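Local coordinates for uncharacterized protein (PDB 4S1P) that is a putative SGNH hydrolase of the GDSL-like lipase/acylhydrolase family, probably an esterase that cleaves ester bonds with a serine nucleophile, at residues A[149-154]-A[173-178]; A[105-110]-A[166-171]. All coordinates share one frame; numbering follows the deposited sequence. Where two conformers were deposited one is given.

Interaction 1. Residues A[149-154]-A[173-178]; sequences AAPFRA and SRLAAL
Leu175 of helix 170-184 reaches across to Pro151 and Phe152 of the short helix 149-154, and nearly the whole contact is made by its two methyl groups. From CB the chain runs out with CG anti to the backbone N (chi1 178°), which carries the isobutyl fork off the helix toward its neighbour. CB and CG serve as the stem; the branches do the touching. CD1 lies against the proline ring, 3.9 Å from Pro151 CB. CD2 sits where both partners meet, 3.8 Å from Pro151 CB and 3.7 Å from Phe152 CD1, and approaches the phenyl ring obliquely. Leucine suits the place because its fork gives one methyl to the proline and shares the other between proline and phenylalanine; Leu160 of helix 157-160 also touches both Leu175 and Phe152. Cut back to an alanine here, the side chain would lose both methyls, which would probably leave the Pro151 ring and Phe152 CD1 without their apolar partner and open a gap between the helices. The backbones stay well apart, Pro151 CA lying 7.9 Å from Leu175 CA. With no hydrogen bond or charge pair between the segments, the two helices are held here by apolar contact alone, which depends on fit rather than on bond direction.

Interaction 2. Residues A[105-110]-A[166-171]; sequences GTWPYR and VHPSPA
Trp107 and Tyr109, in the loop that follows strand 100-105 of the parallel sheet, meet Val166 and Pro168 on either side of His167, in the Asp-x-x-His region that SGNH hydrolases carry near the C-terminus. His167 ND1 is hydrogen-bonded to Asp164, and together with Ser12 the pair has the geometry of a Ser-His-Asp triad, so the contact probably borders the catalytic site. The single hydrogen bond across the segments runs from the indole Trp107 NE1 to the backbone Val166 O, 2.9 Å long and nearly straight at 162°. The acceptor lies in the indole plane, although the donor stands somewhat out of the plane of the carbonyl. Tryptophan suits this place because it offers an N-H on the rim of a large apolar plate, satisfying a buried carbonyl beside the histidine. The other polar group, Tyr109 OH, is hydrogen-bonded to Ser73 OG.

Apolar contact continues along the indole rim: Trp107 CZ2 is 3.9 Å from Pro168 CD, and the proline side chain crosses the indole at about a right angle. Trp107 takes the crowded position, with CG between the backbone N and the carbonyl carbon (chi1 45°), and this turns the rim of the ring toward the 166-168 backbone. Tyr109 and Val166 lie side by side, and the beta-branched valine divides its methyls. CG1 makes an apolar contact, 3.6 Å from Tyr109 CE1.

The second methyl makes a CH-pi contact: Val166 CG2 stands over the middle of the Tyr109 ring, 3.5 Å from its centroid and only 2° off the ring normal.

Interactions 1 and 2 lie with their centres about 8 Å apart and meet through stacked aromatic rings: Phe152 CE2 is 3.7 Å from Trp107 CD2, so the phenyl that receives Leu175 also backs the indole that holds the Val166 carbonyl. A second junction lies between segments 166-171 and 173-178, where Ser173 OG is 3.3 Å from Pro168 CG, and Asn17 hydrogen-bonds to both Ser173 OG and Pro168 O. Their distances from the pocket differ: the Val166 side chain is about 4 Å from a bound unknown ligand, that of Phe152 about 12 Å. Interaction 2 therefore borders the probable active site around His167, while interaction 1 lies farther from the ligand.

Interaction 1. Residues A[149-154]-A[173-178]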
# COMPACT_ATOMS: atom_id res chain seq x y z
N ALA A 149 5.34 -7.42 -4.26
CA ALA A 149 5.17 -8.86 -4.40
C ALA A 149 6.28 -9.49 -5.20
O ALA A 149 6.69 -10.62 -4.90
CB ALA A 149 3.83 -9.19 -5.03
N ALA A 150 6.73 -8.84 -6.26
CA ALA A 150 7.76 -9.45 -7.12
C ALA A 150 9.04 -9.82 -6.34
O ALA A 150 9.43 -11.00 -6.36
CB ALA A 150 8.05 -8.55 -8.33
N PRO A 151 9.64 -8.86 -5.61
CA PRO A 151 10.83 -9.27 -4.86
C PRO A 151 10.53 -10.16 -3.68
O PRO A 151 11.41 -10.93 -3.25
CB PRO A 151 11.47 -7.95 -4.46
CG PRO A 151 10.35 -6.91 -4.53
CD PRO A 151 9.50 -7.39 -5.69
N PHE A 152 9.32 -10.12 -3.13
CA PHE A 152 8.93 -11.13 -2.14
C PHE A 152 9.02 -12.53 -2.74
O PHE A 152 9.51 -13.43 -2.09
CB PHE A 152 7.50 -10.90 -1.58
CG PHE A 152 7.49 -10.25 -0.23
CD1 PHE A 152 8.04 -8.98 -0.04
CD2 PHE A 152 6.94 -10.91 0.87
CE1 PHE A 152 8.02 -8.38 1.20
CE2 PHE A 152 6.91 -10.29 2.12
CZ PHE A 152 7.44 -9.04 2.27
N ARG A 153 8.51 -12.70 -3.96
CA ARG A 153 8.52 -13.99 -4.64
C ARG A 153 9.97 -14.42 -4.95
O ARG A 153 10.30 -15.59 -4.82
CB ARG A 153 7.69 -13.90 -5.93
CG ARG A 153 7.70 -15.10 -6.88
CD ARG A 153 6.43 -15.89 -6.77
NE ARG A 153 6.53 -17.19 -7.42
CZ ARG A 153 5.49 -18.00 -7.60
NH1 ARG A 153 4.28 -17.63 -7.17
NH2 ARG A 153 5.66 -19.16 -8.22
N ALA A 154 10.78 -13.47 -5.41
CA ALA A 154 12.18 -13.73 -5.75
C ALA A 154 13.02 -14.03 -4.52
O ALA A 154 14.05 -14.70 -4.63
CB ALA A 154 12.77 -12.54 -6.49
N SER A 173 9.93 -5.16 5.48
CA SER A 173 9.64 -3.73 5.46
C SER A 173 10.72 -2.91 4.76
O SER A 173 10.43 -1.94 4.07
CB SER A 173 9.41 -3.20 6.85
OG SER A 173 8.24 -3.80 7.41
N ARG A 174 11.97 -3.29 4.98
CA ARG A 174 13.06 -2.62 4.31
C ARG A 174 12.95 -2.78 2.80
O ARG A 174 13.14 -1.83 2.03
CB ARG A 174 14.40 -3.12 4.84
CG ARG A 174 15.58 -2.44 4.18
CD ARG A 174 16.87 -2.87 4.83
NE ARG A 174 18.00 -2.25 4.14
CZ ARG A 174 18.60 -2.74 3.06
NH1 ARG A 174 18.21 -3.89 2.50
NH2 ARG A 174 19.62 -2.07 2.53
N LEU A 175 12.58 -3.98 2.36
CA LEU A 175 12.38 -4.24 0.99
C LEU A 175 11.23 -3.38 0.43
O LEU A 175 11.36 -2.75 -0.63
CB LEU A 175 12.05 -5.70 0.80
CG LEU A 175 11.78 -6.11 -0.64
CD1 LEU A 175 12.95 -5.78 -1.57
CD2 LEU A 175 11.46 -7.59 -0.67
N ALA A 176 10.14 -3.29 1.15
CA ALA A 176 9.04 -2.41 0.70
C ALA A 176 9.49 -0.96 0.57
O ALA A 176 9.16 -0.31 -0.40
CB ALA A 176 7.90 -2.51 1.66
N ALA A 177 10.24 -0.47 1.55
CA ALA A 177 10.76 0.89 1.48
C ALA A 177 11.65 1.09 0.26
O ALA A 177 11.57 2.12 -0.39
CB ALA A 177 11.52 1.25 2.74
N LEU A 178 12.51 0.12 -0.02
CA LEU A 178 13.42 0.23 -1.18
C LEU A 178 12.65 0.23 -2.50
O LEU A 178 12.94 1.01 -3.41
CB LEU A 178 14.46 -0.89 -1.17
CG LEU A 178 15.52 -0.80 -0.08
CD1 LEU A 178 16.22 -2.14 -0.03
CD2 LEU A 178 16.47 0.36 -0.29

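Interaction 2. Residues A[105-110]-A[166-171]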
# COMPACT_ATOMS: atom_id res chain seq x y z
N GLY A 105 1.94 -1.98 -3.84
CA GLY A 105 1.48 -3.33 -4.16
C GLY A 105 2.05 -4.26 -3.10
O GLY A 105 3.25 -4.31 -2.88
N THR A 106 1.20 -4.98 -2.42
CA THR A 106 1.64 -5.92 -1.41
C THR A 106 1.59 -7.37 -1.96
O THR A 106 1.37 -7.63 -3.14
CB THR A 106 0.80 -5.76 -0.13
OG1 THR A 106 -0.57 -6.14 -0.37
CG2 THR A 106 0.83 -4.31 0.41
N TRP A 107 1.83 -8.30 -1.05
CA TRP A 107 2.21 -9.66 -1.38
C TRP A 107 1.07 -10.63 -1.02
O TRP A 107 0.29 -10.37 -0.10
CB TRP A 107 3.50 -10.02 -0.60
CG TRP A 107 3.42 -9.59 0.80
CD1 TRP A 107 2.84 -10.26 1.83
CD2 TRP A 107 3.88 -8.35 1.34
NE1 TRP A 107 2.89 -9.52 2.97
CE2 TRP A 107 3.52 -8.33 2.70
CE3 TRP A 107 4.52 -7.22 0.79
CZ2 TRP A 107 3.80 -7.25 3.52
CZ3 TRP A 107 4.78 -6.15 1.62
CH2 TRP A 107 4.42 -6.17 2.96
N PRO A 108 1.02 -11.78 -1.70
CA PRO A 108 0.16 -12.85 -1.19
C PRO A 108 0.70 -13.29 0.18
O PRO A 108 1.85 -13.12 0.47
CB PRO A 108 0.34 -13.99 -2.21
CG PRO A 108 1.69 -13.75 -2.78
CD PRO A 108 1.87 -12.25 -2.81
N TYR A 109 -0.16 -13.85 0.99
CA TYR A 109 0.26 -14.40 2.26
C TYR A 109 1.15 -15.63 2.03
O TYR A 109 1.11 -16.28 1.00
CB TYR A 109 -0.96 -14.83 3.04
CG TYR A 109 -1.92 -13.77 3.43
CD1 TYR A 109 -1.60 -12.42 3.32
CD2 TYR A 109 -3.17 -14.11 3.97
CE1 TYR A 109 -2.50 -11.44 3.72
CE2 TYR A 109 -4.06 -13.14 4.40
CZ TYR A 109 -3.72 -11.81 4.27
OH TYR A 109 -4.63 -10.86 4.72
N ARG A 110 1.98 -15.93 3.02
CA ARG A 110 2.87 -17.07 2.91
C ARG A 110 2.10 -18.38 2.77
O ARG A 110 1.13 -18.62 3.48
CB ARG A 110 3.81 -17.10 4.10
CG ARG A 110 4.76 -18.26 4.01
CD ARG A 110 5.89 -18.17 4.99
NE ARG A 110 6.89 -19.20 4.76
CZ ARG A 110 8.06 -19.23 5.38
NH1 ARG A 110 8.33 -18.32 6.30
NH2 ARG A 110 8.95 -20.18 5.12
N VAL A 166 1.74 -12.88 7.10
CA VAL A 166 0.96 -11.75 6.55
C VAL A 166 1.72 -10.45 6.65
O VAL A 166 1.95 -9.76 5.66
CB VAL A 166 -0.39 -11.58 7.28
CG1 VAL A 166 -1.11 -10.30 6.82
CG2 VAL A 166 -1.28 -12.78 7.03
N HIS A 167 2.15 -10.12 7.85
CA HIS A 167 2.87 -8.88 8.08
C HIS A 167 4.32 -9.07 7.65
O HIS A 167 4.85 -10.18 7.64
CB HIS A 167 2.77 -8.54 9.57
CG HIS A 167 1.38 -8.13 9.97
ND1 HIS A 167 0.42 -9.03 10.37
CD2 HIS A 167 0.77 -6.93 9.92
CE1 HIS A 167 -0.71 -8.40 10.61
NE2 HIS A 167 -0.53 -7.12 10.34
N PRO A 168 4.99 -7.96 7.30
CA PRO A 168 6.39 -8.03 6.91
C PRO A 168 7.29 -8.13 8.15
O PRO A 168 7.00 -7.56 9.20
CB PRO A 168 6.61 -6.70 6.20
CG PRO A 168 5.67 -5.75 6.90
CD PRO A 168 4.45 -6.58 7.28
N SER A 169 8.39 -8.86 8.00
CA SER A 169 9.49 -8.79 8.95
C SER A 169 10.20 -7.45 8.78
O SER A 169 9.96 -6.74 7.82
CB SER A 169 10.48 -9.91 8.66
OG SER A 169 11.17 -9.64 7.48
N PRO A 170 11.13 -7.12 9.67
CA PRO A 170 11.91 -5.93 9.41
C PRO A 170 12.59 -5.95 8.03
O PRO A 170 12.61 -4.93 7.35
CB PRO A 170 12.92 -5.96 10.56
CG PRO A 170 12.16 -6.55 11.67
CD PRO A 170 11.39 -7.67 11.01
N ALA A 171 13.13 -7.11 7.60
CA ALA A 171 13.72 -7.22 6.26
C ALA A 171 12.65 -7.00 5.16
O ALA A 171 12.91 -6.36 4.15
CB ALA A 171 14.41 -8.57 6.08